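Local structure of putative GGDEF domain protein (7E6G) at residues P105-P110 against C176-G181; L135-V140 against R242-L247. The protein probably makes the second messenger 3',3'-c-di-GMP from two molecules of GTP, a magnesium-dependent diguanylate cyclase reaction. All coordinates share one frame; numbering follows the deposited sequence.

Contact 1: residues P105-P110 against C176-G181; sequences PLTGLP and CGRWGG. With G2P (phosphomethylphosphonic acid guanylate ester), chain H.
Arg178, on the strand that leads into the GGDEF signature hairpin (here Gly-Gly-Glu-Glu-Phe), packs against the loop 105-110, the D-x-L-T-G-L-x-N-R segment of diguanylate cyclases that follows the long helix 27-102 and precedes helix 112-128. The backbone tie comes first: Arg178 N donates to Pro110 O over 3.1 Å. From CB the side chain sets out anti to its own N (chi1 174°) and bends at chi2, and CD passes 4.0 Å from Thr107 OG1. NE then turns back to its own segment and donates to Gly180 O, which lies tilted out of the guanidinium plane. NH1 rests against the aliphatic part of Leu106, 3.5 Å from CD2, and makes a long, weak ion pair with Asp104. NH2 carries two bonds, one to Gly181 O at 2.7 Å in the guanidinium plane and one to the guanine O6 of the bound GTP analogue. The bonds to Gly180 and Gly181 fix the rotation of the guanidinium and hold its edge against the base.

On the loop side, Thr107 OG1 closes an ST turn by accepting from Leu109 N and also bonds to Asp104. Leu109 and Pro110 bear on the strand further back, their CD2 and CD atoms both packing on the carbonyl of Cys176. Helix 152-168 and strand 183-188 also touch Leu109, whose CD1 meets Cys176 SG at 3.9 Å.

Contact 2: residues L135-V140 against R242-L247; sequences LAMLDV and RADAAL. With MG (magnesium ion), chain G; G2P (phosphomethylphosphonic acid guanylate ester), chain H.
Apolar packing joins Met137 and Leu247 where strand 134-140 of the GGDEF-domain sheet runs over helix 236-252; the axes of strand segment 135-140 and helix segment 242-247 approach to 7.7 Å at an angle of 41°. The two side chains cross at about a right angle: Leu247 CD1 comes to 3.5 Å from Met137 CG and also packs on Met137 O, while CD2 reaches the CB of Asp139. One turn earlier on the helix, Ala243 brings its small CB up to Leu135 CB at 4.2 Å, and its CA lies 6.1 Å from that of Met137.

A plain sulfur-oxygen contact adjoins this packing. The extended first two torsions of Met137 (chi1 -161°, chi2 -179°) carry SD to Asp244 OD1, and chi3 turns CE to 3.7 Å from that oxygen. The polar partner of Asp244 OD1 is Arg213 of the second subunit, in a salt bridge.

Metal coordination occupies the strand's C-terminal end. Asp139 OD1 and the carbonyl of Val140 bind magnesium at 2.4 and 2.3 Å, and the ion is shared with O3B and O2A of the bound nucleotide and with Glu182. Lys251 donates to Asp139 OD1, while OD2 forms a salt bridge with Arg213 of the second subunit, so both carboxylate oxygens are held.

Within the sheet, strand 134-140 lies between antiparallel neighbours 183-188 and 223-229, and helix 236-252 covers the face carrying Leu135, Met137 and Asp139.

Overall arrangement
Both contacts belong to the GGDEF domain and reach the same five-stranded sheet, contact 1 at its outermost strand 175-178 and contact 2 at the central strand 134-140, with strand 183-188 between them. Their centres are about 15 Å apart, and they meet directly where Trp179 NE1 packs on Met137 CE at 3.4 Å. The segments alternate along the chain, in the order 105-110, 135-140, 176-181 and 242-247, so the two connections cross along the sequence. They approach one nucleotide from different ends: contact 1 meets its guanine, whereas contact 2 holds its phosphates through magnesium. The loop after the long helix 27-102 is thereby tied to the base-binding side of the pocket.

Contact 1: residues P105-P110 against C176-G181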
ATOM      1  N   PRO A 105      23.224  32.582  -0.141  1.00 31.54           N
ATOM      2  CA  PRO A 105      21.964  33.311   0.145  1.00 28.02           C
ATOM      3  C   PRO A 105      21.707  34.527  -0.736  1.00 27.92           C
ATOM      4  O   PRO A 105      20.592  34.686  -1.248  1.00 27.70           O
ATOM      5  CB  PRO A 105      22.131  33.698   1.617  1.00 26.78           C
ATOM      6  CG  PRO A 105      23.015  32.595   2.183  1.00 27.13           C
ATOM      7  CD  PRO A 105      23.976  32.238   1.081  1.00 26.79           C
ATOM      8  N   LEU A 106      22.699  35.395  -0.947  1.00 30.19           N
ATOM      9  CA  LEU A 106      22.431  36.645  -1.666  1.00 28.66           C
ATOM     10  C   LEU A 106      22.112  36.406  -3.142  1.00 27.54           C
ATOM     11  O   LEU A 106      21.118  36.927  -3.658  1.00 32.25           O
ATOM     12  CB  LEU A 106      23.616  37.607  -1.536  1.00 29.07           C
ATOM     13  CG  LEU A 106      23.533  38.815  -2.484  1.00 27.54           C
ATOM     14  CD1 LEU A 106      22.383  39.708  -2.110  1.00 24.90           C
ATOM     15  CD2 LEU A 106      24.837  39.597  -2.557  1.00 25.76           C
ATOM     16  N   THR A 107      22.964  35.661  -3.848  1.00 28.38           N
ATOM     17  CA  THR A 107      22.899  35.573  -5.306  1.00 26.83           C
ATOM     18  C   THR A 107      22.149  34.348  -5.806  1.00 35.05           C
ATOM     19  O   THR A 107      21.828  34.286  -6.998  1.00 36.69           O
ATOM     20  CB  THR A 107      24.315  35.528  -5.928  1.00 32.33           C
ATOM     21  OG1 THR A 107      25.039  34.396  -5.411  1.00 24.72           O
ATOM     22  CG2 THR A 107      25.095  36.814  -5.672  1.00 23.95           C
ATOM     23  N   GLY A 108      21.893  33.359  -4.944  1.00 34.90           N
ATOM     24  CA  GLY A 108      21.336  32.100  -5.387  1.00 29.64           C
ATOM     25  C   GLY A 108      22.331  31.165  -6.035  1.00 31.63           C
ATOM     26  O   GLY A 108      22.045  29.967  -6.154  1.00 33.89           O
ATOM     27  N   LEU A 109      23.501  31.663  -6.432  1.00 33.02           N
ATOM     28  CA  LEU A 109      24.512  30.836  -7.073  1.00 30.13           C
ATOM     29  C   LEU A 109      24.982  29.698  -6.167  1.00 32.03           C
ATOM     30  O   LEU A 109      24.825  29.759  -4.944  1.00 33.74           O
ATOM     31  CB  LEU A 109      25.707  31.693  -7.448  1.00 28.25           C
ATOM     32  CG  LEU A 109      25.405  32.666  -8.558  1.00 33.65           C
ATOM     33  CD1 LEU A 109      26.647  33.511  -8.749  1.00 37.40           C
ATOM     34  CD2 LEU A 109      25.063  31.893  -9.807  1.00 33.58           C
ATOM     35  N   PRO A 110      25.704  28.793  -6.696  1.00 31.23           N
ATOM     36  CA  PRO A 110      26.337  27.803  -5.939  1.00 28.33           C
ATOM     37  C   PRO A 110      27.402  28.357  -5.112  1.00 30.96           C
ATOM     38  O   PRO A 110      28.042  29.151  -5.530  1.00 30.77           O
ATOM     39  CB  PRO A 110      26.976  27.049  -6.992  1.00 30.64           C
ATOM     40  CG  PRO A 110      26.114  27.087  -8.061  1.00 29.10           C
ATOM     41  CD  PRO A 110      25.388  28.287  -7.978  1.00 32.36           C
ATOM     42  N   CYS A 176      28.425  28.382 -12.315  1.00 39.72           N
ATOM     43  CA  CYS A 176      28.905  29.685 -11.871  1.00 39.44           C
ATOM     44  C   CYS A 176      28.705  29.809 -10.367  1.00 39.09           C
ATOM     45  O   CYS A 176      27.564  29.873  -9.901  1.00 43.50           O
ATOM     46  CB  CYS A 176      28.187  30.827 -12.584  1.00 42.47           C
ATOM     47  SG  CYS A 176      28.676  32.448 -11.902  1.00 51.38           S
ATOM     48  N   GLY A 177      29.798  29.881  -9.615  1.00 33.93           N
ATOM     49  CA  GLY A 177      29.732  29.909  -8.169  1.00 29.33           C
ATOM     50  C   GLY A 177      30.231  31.212  -7.579  1.00 34.92           C
ATOM     51  O   GLY A 177      31.117  31.873  -8.134  1.00 33.00           O
ATOM     52  N   ARG A 178      29.639  31.585  -6.444  1.00 35.50           N
ATOM     53  CA  ARG A 178      30.136  32.687  -5.635  1.00 28.42           C
ATOM     54  C   ARG A 178      31.365  32.216  -4.861  1.00 27.97           C
ATOM     55  O   ARG A 178      31.280  31.294  -4.049  1.00 24.78           O
ATOM     56  CB  ARG A 178      29.040  33.183  -4.696  1.00 28.90           C
ATOM     57  CG  ARG A 178      29.528  34.242  -3.722  1.00 29.13           C
ATOM     58  CD  ARG A 178      28.518  35.326  -3.567  1.00 28.13           C
ATOM     59  NE  ARG A 178      29.102  36.568  -3.085  1.00 26.04           N
ATOM     60  CZ  ARG A 178      28.437  37.403  -2.297  1.00 29.44           C
ATOM     61  NH1 ARG A 178      27.200  37.097  -1.922  1.00 32.87           N
ATOM     62  NH2 ARG A 178      28.996  38.523  -1.870  1.00 30.66           N
ATOM     63  N   TRP A 179      32.512  32.831  -5.126  1.00 30.33           N
ATOM     64  CA  TRP A 179      33.773  32.343  -4.586  1.00 28.21           C
ATOM     65  C   TRP A 179      34.264  33.182  -3.417  1.00 27.64           C
ATOM     66  O   TRP A 179      35.058  32.693  -2.608  1.00 27.40           O
ATOM     67  CB  TRP A 179      34.831  32.318  -5.706  1.00 25.93           C
ATOM     68  CG  TRP A 179      36.152  31.617  -5.419  1.00 29.24           C
ATOM     69  CD1 TRP A 179      37.407  32.194  -5.395  1.00 28.08           C
ATOM     70  CD2 TRP A 179      36.357  30.219  -5.172  1.00 31.37           C
ATOM     71  NE1 TRP A 179      38.364  31.243  -5.129  1.00 28.26           N
ATOM     72  CE2 TRP A 179      37.748  30.022  -4.997  1.00 38.29           C
ATOM     73  CE3 TRP A 179      35.502  29.114  -5.077  1.00 34.20           C
ATOM     74  CZ2 TRP A 179      38.298  28.755  -4.720  1.00 37.52           C
ATOM     75  CZ3 TRP A 179      36.052  27.853  -4.809  1.00 31.69           C
ATOM     76  CH2 TRP A 179      37.436  27.689  -4.632  1.00 32.13           C
ATOM     77  N   GLY A 180      33.791  34.416  -3.316  1.00 29.38           N
ATOM     78  CA  GLY A 180      34.242  35.368  -2.329  1.00 28.69           C
ATOM     79  C   GLY A 180      33.277  36.534  -2.284  1.00 29.24           C
ATOM     80  O   GLY A 180      32.204  36.501  -2.888  1.00 28.07           O
ATOM     81  N   GLY A 181      33.661  37.568  -1.546  1.00 29.44           N
ATOM     82  CA  GLY A 181      32.799  38.731  -1.448  1.00 32.43           C
ATOM     83  C   GLY A 181      32.371  39.251  -2.806  1.00 35.03           C
ATOM     84  O   GLY A 181      31.189  39.512  -3.045  1.00 32.71           O
TER
HETATM   85  PG  G2P H 302      40.004  45.820  -7.309  1.00 53.82           P
HETATM   86  O1G G2P H 302      39.941  44.587  -7.741  1.00 55.80           O
HETATM   87  O2G G2P H 302      39.604  46.683  -8.196  1.00 50.12           O
HETATM   88  O3G G2P H 302      41.143  46.153  -6.703  1.00 57.88           O
HETATM   89  O3B G2P H 302      38.963  45.724  -6.193  1.00 58.26           O
HETATM   90  PB  G2P H 302      38.156  46.603  -5.172  1.00 54.31           P
HETATM   91  O1B G2P H 302      36.936  46.301  -5.498  1.00 47.71           O
HETATM   92  O2B G2P H 302      38.454  47.899  -5.157  1.00 40.29           O
HETATM   93  C3A G2P H 302      38.448  46.128  -3.534  1.00 66.09           C
HETATM   94  PA  G2P H 302      38.469  44.592  -2.965  1.00 99.60           P
HETATM   95  O1A G2P H 302      39.723  44.975  -2.504  1.00 68.26           O
HETATM   96  O2A G2P H 302      38.250  44.062  -4.285  1.00 80.05           O
HETATM   97  O5' G2P H 302      37.299  45.091  -2.201  1.00 65.18           O
HETATM   98  C5' G2P H 302      35.957  44.715  -2.485  1.00 57.37           C
HETATM   99  C4' G2P H 302      35.000  45.170  -1.429  1.00 53.55           C
HETATM  100  O4' G2P H 302      34.137  44.181  -1.416  1.00 51.07           O
HETATM  101  C3' G2P H 302      35.574  44.966  -0.131  1.00 56.69           C
HETATM  102  O3' G2P H 302      35.695  46.202   0.456  1.00 52.63           O
HETATM  103  C2' G2P H 302      34.544  44.118   0.504  1.00 54.30           C
HETATM  104  O2' G2P H 302      34.236  44.418   1.800  1.00 59.45           O
HETATM  105  C1' G2P H 302      33.422  44.377  -0.325  1.00 46.62           C
HETATM  106  N9  G2P H 302      32.435  43.371  -0.217  1.00 42.23           N
HETATM  107  C8  G2P H 302      32.787  42.160   0.061  1.00 47.15           C
HETATM  108  N7  G2P H 302      31.750  41.388   0.118  1.00 46.91           N
HETATM  109  C5  G2P H 302      30.726  42.079  -0.134  1.00 40.59           C
HETATM  110  C6  G2P H 302      29.461  41.758  -0.219  1.00 44.08           C
HETATM  111  O6  G2P H 302      29.035  40.663  -0.037  1.00 38.34           O
HETATM  112  N1  G2P H 302      28.551  42.734  -0.530  1.00 46.94           N
HETATM  113  C2  G2P H 302      28.996  43.989  -0.722  1.00 38.17           C
HETATM  114  N2  G2P H 302      28.164  44.844  -1.009  1.00 40.32           N
HETATM  115  N3  G2P H 302      30.287  44.258  -0.614  1.00 35.70           N
HETATM  116  C4  G2P H 302      31.154  43.317  -0.351  1.00 43.98           C

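Contact 2: residues L135-V140 against R242-L247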
ATOM      1  N   LEU A 135      38.622  26.603 -15.877  1.00 38.65           N
ATOM      2  CA  LEU A 135      38.325  27.370 -14.682  1.00 37.88           C
ATOM      3  C   LEU A 135      38.517  28.841 -15.015  1.00 38.17           C
ATOM      4  O   LEU A 135      39.583  29.232 -15.503  1.00 38.45           O
ATOM      5  CB  LEU A 135      39.275  26.954 -13.557  1.00 37.39           C
ATOM      6  CG  LEU A 135      38.764  26.677 -12.156  1.00 37.07           C
ATOM      7  CD1 LEU A 135      37.599  25.703 -12.209  1.00 35.75           C
ATOM      8  CD2 LEU A 135      39.926  26.113 -11.362  1.00 35.27           C
ATOM      9  N   ALA A 136      37.498  29.655 -14.764  1.00 38.14           N
ATOM     10  CA  ALA A 136      37.602  31.103 -14.941  1.00 33.49           C
ATOM     11  C   ALA A 136      37.286  31.777 -13.611  1.00 27.39           C
ATOM     12  O   ALA A 136      36.217  31.564 -13.048  1.00 30.73           O
ATOM     13  CB  ALA A 136      36.662  31.579 -16.050  1.00 27.94           C
ATOM     14  N   MET A 137      38.217  32.553 -13.084  1.00 28.15           N
ATOM     15  CA  MET A 137      38.011  33.249 -11.821  1.00 29.56           C
ATOM     16  C   MET A 137      37.889  34.745 -12.088  1.00 31.96           C
ATOM     17  O   MET A 137      38.788  35.367 -12.659  1.00 30.94           O
ATOM     18  CB  MET A 137      39.135  32.962 -10.827  1.00 31.28           C
ATOM     19  CG  MET A 137      38.746  33.284  -9.375  1.00 32.69           C
ATOM     20  SD  MET A 137      40.107  32.968  -8.238  1.00 35.62           S
ATOM     21  CE  MET A 137      39.994  31.177  -8.062  1.00 34.20           C
ATOM     22  N   LEU A 138      36.791  35.314 -11.642  1.00 32.82           N
ATOM     23  CA  LEU A 138      36.350  36.647 -11.992  1.00 30.68           C
ATOM     24  C   LEU A 138      36.307  37.477 -10.715  1.00 30.03           C
ATOM     25  O   LEU A 138      35.842  37.001  -9.686  1.00 33.73           O
ATOM     26  CB  LEU A 138      34.973  36.535 -12.657  1.00 28.18           C
ATOM     27  CG  LEU A 138      34.326  37.653 -13.457  1.00 41.35           C
ATOM     28  CD1 LEU A 138      33.914  37.148 -14.826  1.00 31.14           C
ATOM     29  CD2 LEU A 138      33.116  38.180 -12.682  1.00 40.92           C
ATOM     30  N   ASP A 139      36.830  38.699 -10.766  1.00 34.77           N
ATOM     31  CA  ASP A 139      36.890  39.582  -9.603  1.00 33.92           C
ATOM     32  C   ASP A 139      36.439  40.965 -10.044  1.00 36.46           C
ATOM     33  O   ASP A 139      36.967  41.502 -11.023  1.00 37.89           O
ATOM     34  CB  ASP A 139      38.310  39.635  -9.016  1.00 33.95           C
ATOM     35  CG  ASP A 139      38.438  40.579  -7.815  1.00 43.47           C
ATOM     36  OD1 ASP A 139      38.075  41.775  -7.914  1.00 44.83           O
ATOM     37  OD2 ASP A 139      38.946  40.131  -6.760  1.00 43.59           O
ATOM     38  N   VAL A 140      35.485  41.546  -9.310  1.00 34.56           N
ATOM     39  CA  VAL A 140      34.890  42.818  -9.709  1.00 33.65           C
ATOM     40  C   VAL A 140      35.893  43.956  -9.527  1.00 34.55           C
ATOM     41  O   VAL A 140      36.565  44.073  -8.490  1.00 31.30           O
ATOM     42  CB  VAL A 140      33.594  43.070  -8.924  1.00 30.74           C
ATOM     43  CG1 VAL A 140      32.964  44.402  -9.339  1.00 28.74           C
ATOM     44  CG2 VAL A 140      32.617  41.934  -9.166  1.00 30.69           C
ATOM     45  N   ARG A 242      46.228  28.317 -10.155  1.00 44.72           N
ATOM     46  CA  ARG A 242      46.715  28.902 -11.402  1.00 41.93           C
ATOM     47  C   ARG A 242      45.701  29.881 -11.983  1.00 42.30           C
ATOM     48  O   ARG A 242      46.081  30.951 -12.485  1.00 43.05           O
ATOM     49  CB  ARG A 242      47.060  27.822 -12.417  1.00 37.90           C
ATOM     50  CG  ARG A 242      48.006  28.335 -13.514  1.00 48.23           C
ATOM     51  CD  ARG A 242      48.027  27.416 -14.725  1.00 46.05           C
ATOM     52  NE  ARG A 242      47.614  26.075 -14.333  1.00 44.76           N
ATOM     53  CZ  ARG A 242      48.392  25.196 -13.693  1.00 50.68           C
ATOM     54  NH1 ARG A 242      49.655  25.483 -13.374  1.00 43.95           N
ATOM     55  NH2 ARG A 242      47.887  24.016 -13.377  1.00 52.09           N
ATOM     56  N   ALA A 243      44.410  29.537 -11.925  1.00 39.48           N
ATOM     57  CA  ALA A 243      43.386  30.490 -12.343  1.00 39.61           C
ATOM     58  C   ALA A 243      43.501  31.785 -11.547  1.00 39.72           C
ATOM     59  O   ALA A 243      43.380  32.890 -12.094  1.00 41.40           O
ATOM     60  CB  ALA A 243      41.999  29.873 -12.170  1.00 40.58           C
ATOM     61  N   ASP A 244      43.773  31.654 -10.255  1.00 36.97           N
ATOM     62  CA  ASP A 244      43.908  32.798  -9.373  1.00 34.19           C
ATOM     63  C   ASP A 244      45.116  33.653  -9.739  1.00 39.09           C
ATOM     64  O   ASP A 244      45.060  34.888  -9.708  1.00 41.42           O
ATOM     65  CB  ASP A 244      44.027  32.276  -7.954  1.00 34.76           C
ATOM     66  CG  ASP A 244      43.714  33.298  -6.954  1.00 44.26           C
ATOM     67  OD1 ASP A 244      42.598  33.248  -6.402  1.00 51.30           O
ATOM     68  OD2 ASP A 244      44.582  34.157  -6.724  1.00 47.02           O
ATOM     69  N   ALA A 245      46.240  33.015 -10.049  1.00 43.21           N
ATOM     70  CA  ALA A 245      47.420  33.776 -10.444  1.00 38.64           C
ATOM     71  C   ALA A 245      47.177  34.493 -11.765  1.00 34.80           C
ATOM     72  O   ALA A 245      47.653  35.616 -11.971  1.00 30.47           O
ATOM     73  CB  ALA A 245      48.631  32.846 -10.533  1.00 40.23           C
ATOM     74  N   ALA A 246      46.414  33.864 -12.669  1.00 33.20           N
ATOM     75  CA  ALA A 246      46.042  34.541 -13.909  1.00 34.07           C
ATOM     76  C   ALA A 246      45.193  35.776 -13.617  1.00 42.20           C
ATOM     77  O   ALA A 246      45.439  36.854 -14.171  1.00 41.28           O
ATOM     78  CB  ALA A 246      45.307  33.582 -14.843  1.00 31.69           C
ATOM     79  N   LEU A 247      44.195  35.633 -12.733  1.00 36.29           N
ATOM     80  CA  LEU A 247      43.458  36.785 -12.221  1.00 32.25           C
ATOM     81  C   LEU A 247      44.384  37.881 -11.701  1.00 37.51           C
ATOM     82  O   LEU A 247      44.149  39.074 -11.944  1.00 42.13           O
ATOM     83  CB  LEU A 247      42.512  36.342 -11.110  1.00 38.01           C
ATOM     84  CG  LEU A 247      41.260  37.173 -10.861  1.00 35.15           C
ATOM     85  CD1 LEU A 247      40.329  36.404  -9.965  1.00 39.55           C
ATOM     86  CD2 LEU A 247      41.610  38.453 -10.207  1.00 40.04           C
TER
HETATM   87 MG    MG G 301      37.586  43.600  -6.494  1.00 28.31          MG
HETATM   88  PG  G2P H 302      40.004  45.820  -7.309  1.00 53.82           P
HETATM   89  O1G G2P H 302      39.941  44.587  -7.741  1.00 55.80           O
HETATM   90  O2G G2P H 302      39.604  46.683  -8.196  1.00 50.12           O
HETATM   91  O3G G2P H 302      41.143  46.153  -6.703  1.00 57.88           O
HETATM   92  O3B G2P H 302      38.963  45.724  -6.193  1.00 58.26           O
HETATM   93  PB  G2P H 302      38.156  46.603  -5.172  1.00 54.31           P
HETATM   94  O1B G2P H 302      36.936  46.301  -5.498  1.00 47.71           O
HETATM   95  O2B G2P H 302      38.454  47.899  -5.157  1.00 40.29           O
HETATM   96  C3A G2P H 302      38.448  46.128  -3.534  1.00 66.09           C
HETATM   97  PA  G2P H 302      38.469  44.592  -2.965  1.00 99.60           P
HETATM   98  O1A G2P H 302      39.723  44.975  -2.504  1.00 68.26           O
HETATM   99  O2A G2P H 302      38.250  44.062  -4.285  1.00 80.05           O
HETATM  100  O5' G2P H 302      37.299  45.091  -2.201  1.00 65.18           O
HETATM  101  C5' G2P H 302      35.957  44.715  -2.485  1.00 57.37           C
HETATM  102  C4' G2P H 302      35.000  45.170  -1.429  1.00 53.55           C
HETATM  103  O4' G2P H 302      34.137  44.181  -1.416  1.00 51.07           O
HETATM  104  C3' G2P H 302      35.574  44.966  -0.131  1.00 56.69           C
HETATM  105  O3' G2P H 302      35.695  46.202   0.456  1.00 52.63           O
HETATM  106  C2' G2P H 302      34.544  44.118   0.504  1.00 54.30           C
HETATM  107  O2' G2P H 302      34.236  44.418   1.800  1.00 59.45           O
HETATM  108  C1' G2P H 302      33.422  44.377  -0.325  1.00 46.62           C
HETATM  109  N9  G2P H 302      32.435  43.371  -0.217  1.00 42.23           N
HETATM  110  C8  G2P H 302      32.787  42.160   0.061  1.00 47.15           C
HETATM  111  N7  G2P H 302      31.750  41.388   0.118  1.00 46.91           N
HETATM  112  C5  G2P H 302      30.726  42.079  -0.134  1.00 40.59           C
HETATM  113  C6  G2P H 302      29.461  41.758  -0.219  1.00 44.08           C
HETATM  114  O6  G2P H 302      29.035  40.663  -0.037  1.00 38.34           O
HETATM  115  N1  G2P H 302      28.551  42.734  -0.530  1.00 46.94           N
HETATM  116  C2  G2P H 302      28.996  43.989  -0.722  1.00 38.17           C
HETATM  117  N2  G2P H 302      28.164  44.844  -1.009  1.00 40.32           N
HETATM  118  N3  G2P H 302      30.287  44.258  -0.614  1.00 35.70           N
HETATM  119  C4  G2P H 302      31.154  43.317  -0.351  1.00 43.98           C